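Local atomic coordinates of acetyl-CoA acetyltransferase (Mycobacterium smegmatis, PDB entry 4EGV), a protein that belongs to the thiolase superfamily as a monomeric thiolase-like protein and probably has acyltransferase activity. Residues 43-48 and 268-273. Residues are numbered along the deposited sequence; the frame is centred on the assembly and turned at random.
Sequences VELATE and QVNQGA
L45 of helix 42-56 lies against N270 and the backbone of Q271 in a buried helix-on-sheet packing contact of the thiolase fold, without a hydrogen bond or salt bridge between the two segments. The helix rests on the start of strand 271-279, one of the central strands of the large mixed sheet, where it runs antiparallel to its two neighbours, strands 20-29 and 136-143. Backbone bonds of N270 with E30, Q271 with E143, G272 with F28 and A273 with G141 tie this edge of the contact into the sheet.

On the helix side L45 carries most of the contact. Its CG stands beside the backbone N and anti to the carbonyl carbon (chi1 -70°), which turns both methyls toward N270, the last loop residue before the strand. CD1 lies 3.9 Å from OD1 of N270 and 4.0 Å from the backbone N of Q271, while CD2 approaches N270 CB at 4.1 Å. The two side chains cross at about a right angle; CD1 meets both OD1 and CB of the asparagine, CD2 its CB. F28 of the adjacent strand adds an aromatic neighbour to the leucine. Q271, by contrast, turns its CB away from the helix, and its side chain touches H386 of helix 383-397; the sheet thus lies between helices here.

One residue further on, the strand offers G272, which has no side chain to place between strand and helix. On the helix side, T47 OG1 bonds both N100 of helix 93-101 and V43 O, reaching the latter from above its carbonyl plane at 2.8 Å. At the glycine itself, L45 O sits 3.8 Å from G272 CA.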
ATOM      1  N   VAL A  43      -7.183  11.258  17.808  1.00 39.65           N
ATOM      2  CA  VAL A  43      -8.053  10.453  18.681  1.00 38.07           C
ATOM      3  C   VAL A  43      -9.489  10.715  18.304  1.00 37.69           C
ATOM      4  O   VAL A  43     -10.229   9.784  18.046  1.00 37.90           O
ATOM      5  CB  VAL A  43      -7.771  10.700  20.197  1.00 38.07           C
ATOM      6  CG1 VAL A  43      -8.943  10.317  21.080  1.00 36.42           C
ATOM      7  CG2 VAL A  43      -6.522   9.951  20.627  1.00 36.88           C
ATOM      8  N   GLU A  44      -9.869  11.980  18.217  1.00 37.39           N
ATOM      9  CA  GLU A  44     -11.268  12.344  17.927  1.00 37.44           C
ATOM     10  C   GLU A  44     -11.777  11.743  16.586  1.00 35.60           C
ATOM     11  O   GLU A  44     -12.920  11.295  16.482  1.00 34.46           O
ATOM     12  CB  GLU A  44     -11.501  13.893  18.016  1.00 37.64           C
ATOM     13  CG  GLU A  44     -11.489  14.523  19.482  1.00 41.48           C
ATOM     14  CD  GLU A  44     -11.523  16.118  19.534  1.00 46.39           C
ATOM     15  OE1 GLU A  44     -10.670  16.815  18.924  1.00 45.92           O
ATOM     16  OE2 GLU A  44     -12.417  16.679  20.204  1.00 46.01           O
ATOM     17  N   LEU A  45     -10.904  11.737  15.590  1.00 34.36           N
ATOM     18  CA  LEU A  45     -11.218  11.212  14.256  1.00 33.34           C
ATOM     19  C   LEU A  45     -11.411   9.683  14.184  1.00 33.14           C
ATOM     20  O   LEU A  45     -12.284   9.161  13.479  1.00 31.72           O
ATOM     21  CB  LEU A  45     -10.134  11.611  13.270  1.00 33.04           C
ATOM     22  CG  LEU A  45     -10.002  13.079  12.844  1.00 33.20           C
ATOM     23  CD1 LEU A  45      -8.667  13.377  12.180  1.00 31.13           C
ATOM     24  CD2 LEU A  45     -11.157  13.592  12.013  1.00 30.35           C
ATOM     25  N   ALA A  46     -10.562   8.983  14.924  1.00 33.02           N
ATOM     26  CA  ALA A  46     -10.636   7.560  15.070  1.00 32.67           C
ATOM     27  C   ALA A  46     -11.855   7.215  15.886  1.00 32.15           C
ATOM     28  O   ALA A  46     -12.446   6.192  15.694  1.00 32.28           O
ATOM     29  CB  ALA A  46      -9.365   7.042  15.750  1.00 32.44           C
ATOM     30  N   THR A  47     -12.218   8.078  16.803  1.00 32.33           N
ATOM     31  CA  THR A  47     -13.417   7.908  17.626  1.00 32.51           C
ATOM     32  C   THR A  47     -14.698   8.005  16.792  1.00 32.37           C
ATOM     33  O   THR A  47     -15.533   7.158  16.838  1.00 31.63           O
ATOM     34  CB  THR A  47     -13.385   8.928  18.787  1.00 32.53           C
ATOM     35  OG1 THR A  47     -12.260   8.602  19.618  1.00 31.62           O
ATOM     36  CG2 THR A  47     -14.666   8.908  19.584  1.00 31.03           C
ATOM     37  N   GLU A  48     -14.821   9.050  16.009  1.00 32.71           N
ATOM     38  CA  GLU A  48     -15.919   9.170  15.100  1.00 33.55           C
ATOM     39  C   GLU A  48     -16.107   7.976  14.148  1.00 32.58           C
ATOM     40  O   GLU A  48     -17.214   7.498  13.992  1.00 31.93           O
ATOM     41  CB  GLU A  48     -15.799  10.464  14.305  1.00 33.89           C
ATOM     42  CG  GLU A  48     -16.425  11.659  14.981  1.00 38.13           C
ATOM     43  CD  GLU A  48     -17.917  11.500  15.321  1.00 43.39           C
ATOM     44  OE1 GLU A  48     -18.705  10.988  14.512  1.00 44.35           O
ATOM     45  OE2 GLU A  48     -18.315  11.924  16.415  1.00 45.96           O
ATOM     46  N   GLN A 268      -3.243  15.856   2.028  1.00 50.25           N
ATOM     47  CA  GLN A 268      -3.274  16.282   3.446  1.00 51.41           C
ATOM     48  C   GLN A 268      -4.731  16.549   3.885  1.00 50.34           C
ATOM     49  O   GLN A 268      -5.372  17.462   3.333  1.00 49.50           O
ATOM     50  CB  GLN A 268      -2.367  17.512   3.661  1.00 52.20           C
ATOM     51  CG  GLN A 268      -0.901  17.362   2.987  1.00 54.77           C
ATOM     52  CD  GLN A 268      -0.478  18.546   2.013  1.00 55.84           C
ATOM     53  OE1 GLN A 268      -1.331  19.261   1.427  1.00 52.09           O
ATOM     54  NE2 GLN A 268       0.837  18.715   1.839  1.00 52.37           N
ATOM     55  N   VAL A 269      -5.206  15.745   4.867  1.00 49.85           N
ATOM     56  CA  VAL A 269      -6.639  15.490   5.217  1.00 48.46           C
ATOM     57  C   VAL A 269      -6.914  15.212   6.713  1.00 46.81           C
ATOM     58  O   VAL A 269      -6.009  14.878   7.454  1.00 46.68           O
ATOM     59  CB  VAL A 269      -7.153  14.181   4.537  1.00 49.17           C
ATOM     60  CG1 VAL A 269      -7.289  14.328   3.008  1.00 50.25           C
ATOM     61  CG2 VAL A 269      -6.264  13.006   4.897  1.00 48.65           C
ATOM     62  N   ASN A 270      -8.178  15.232   7.071  1.00 44.65           N
ATOM     63  CA  ASN A 270      -8.671  14.712   8.312  1.00 42.80           C
ATOM     64  C   ASN A 270      -9.578  13.526   7.997  1.00 41.46           C
ATOM     65  O   ASN A 270     -10.621  13.705   7.484  1.00 41.46           O
ATOM     66  CB  ASN A 270      -9.429  15.801   9.075  1.00 43.07           C
ATOM     67  CG  ASN A 270      -8.523  16.866   9.691  1.00 43.67           C
ATOM     68  OD1 ASN A 270      -8.464  17.008  10.880  1.00 44.40           O
ATOM     69  ND2 ASN A 270      -7.894  17.643   8.879  1.00 45.33           N
ATOM     70  N   GLN A 271      -9.155  12.316   8.356  1.00 39.63           N
ATOM     71  CA  GLN A 271      -9.979  11.134   8.109  1.00 37.89           C
ATOM     72  C   GLN A 271      -9.693   9.970   9.060  1.00 36.01           C
ATOM     73  O   GLN A 271      -8.543   9.715   9.417  1.00 35.33           O
ATOM     74  CB  GLN A 271      -9.822  10.670   6.658  1.00 38.18           C
ATOM     75  CG  GLN A 271      -8.404  10.782   6.120  1.00 40.50           C
ATOM     76  CD  GLN A 271      -8.247  10.141   4.755  1.00 41.10           C
ATOM     77  OE1 GLN A 271      -7.514   9.165   4.596  1.00 40.94           O
ATOM     78  NE2 GLN A 271      -8.937  10.689   3.762  1.00 40.98           N
ATOM     79  N   GLY A 272     -10.751   9.267   9.460  1.00 34.52           N
ATOM     80  CA  GLY A 272     -10.623   8.083  10.283  1.00 32.54           C
ATOM     81  C   GLY A 272     -11.332   6.914   9.665  1.00 31.16           C
ATOM     82  O   GLY A 272     -12.269   7.087   8.910  1.00 31.12           O
ATOM     83  N   ALA A 273     -10.855   5.718   9.965  1.00 29.92           N
ATOM     84  CA  ALA A 273     -11.513   4.492   9.568  1.00 28.50           C
ATOM     85  C   ALA A 273     -11.450   3.460  10.714  1.00 27.86           C
ATOM     86  O   ALA A 273     -10.492   3.451  11.447  1.00 28.31           O
ATOM     87  CB  ALA A 273     -10.897   3.981   8.277  1.00 27.34           C
TER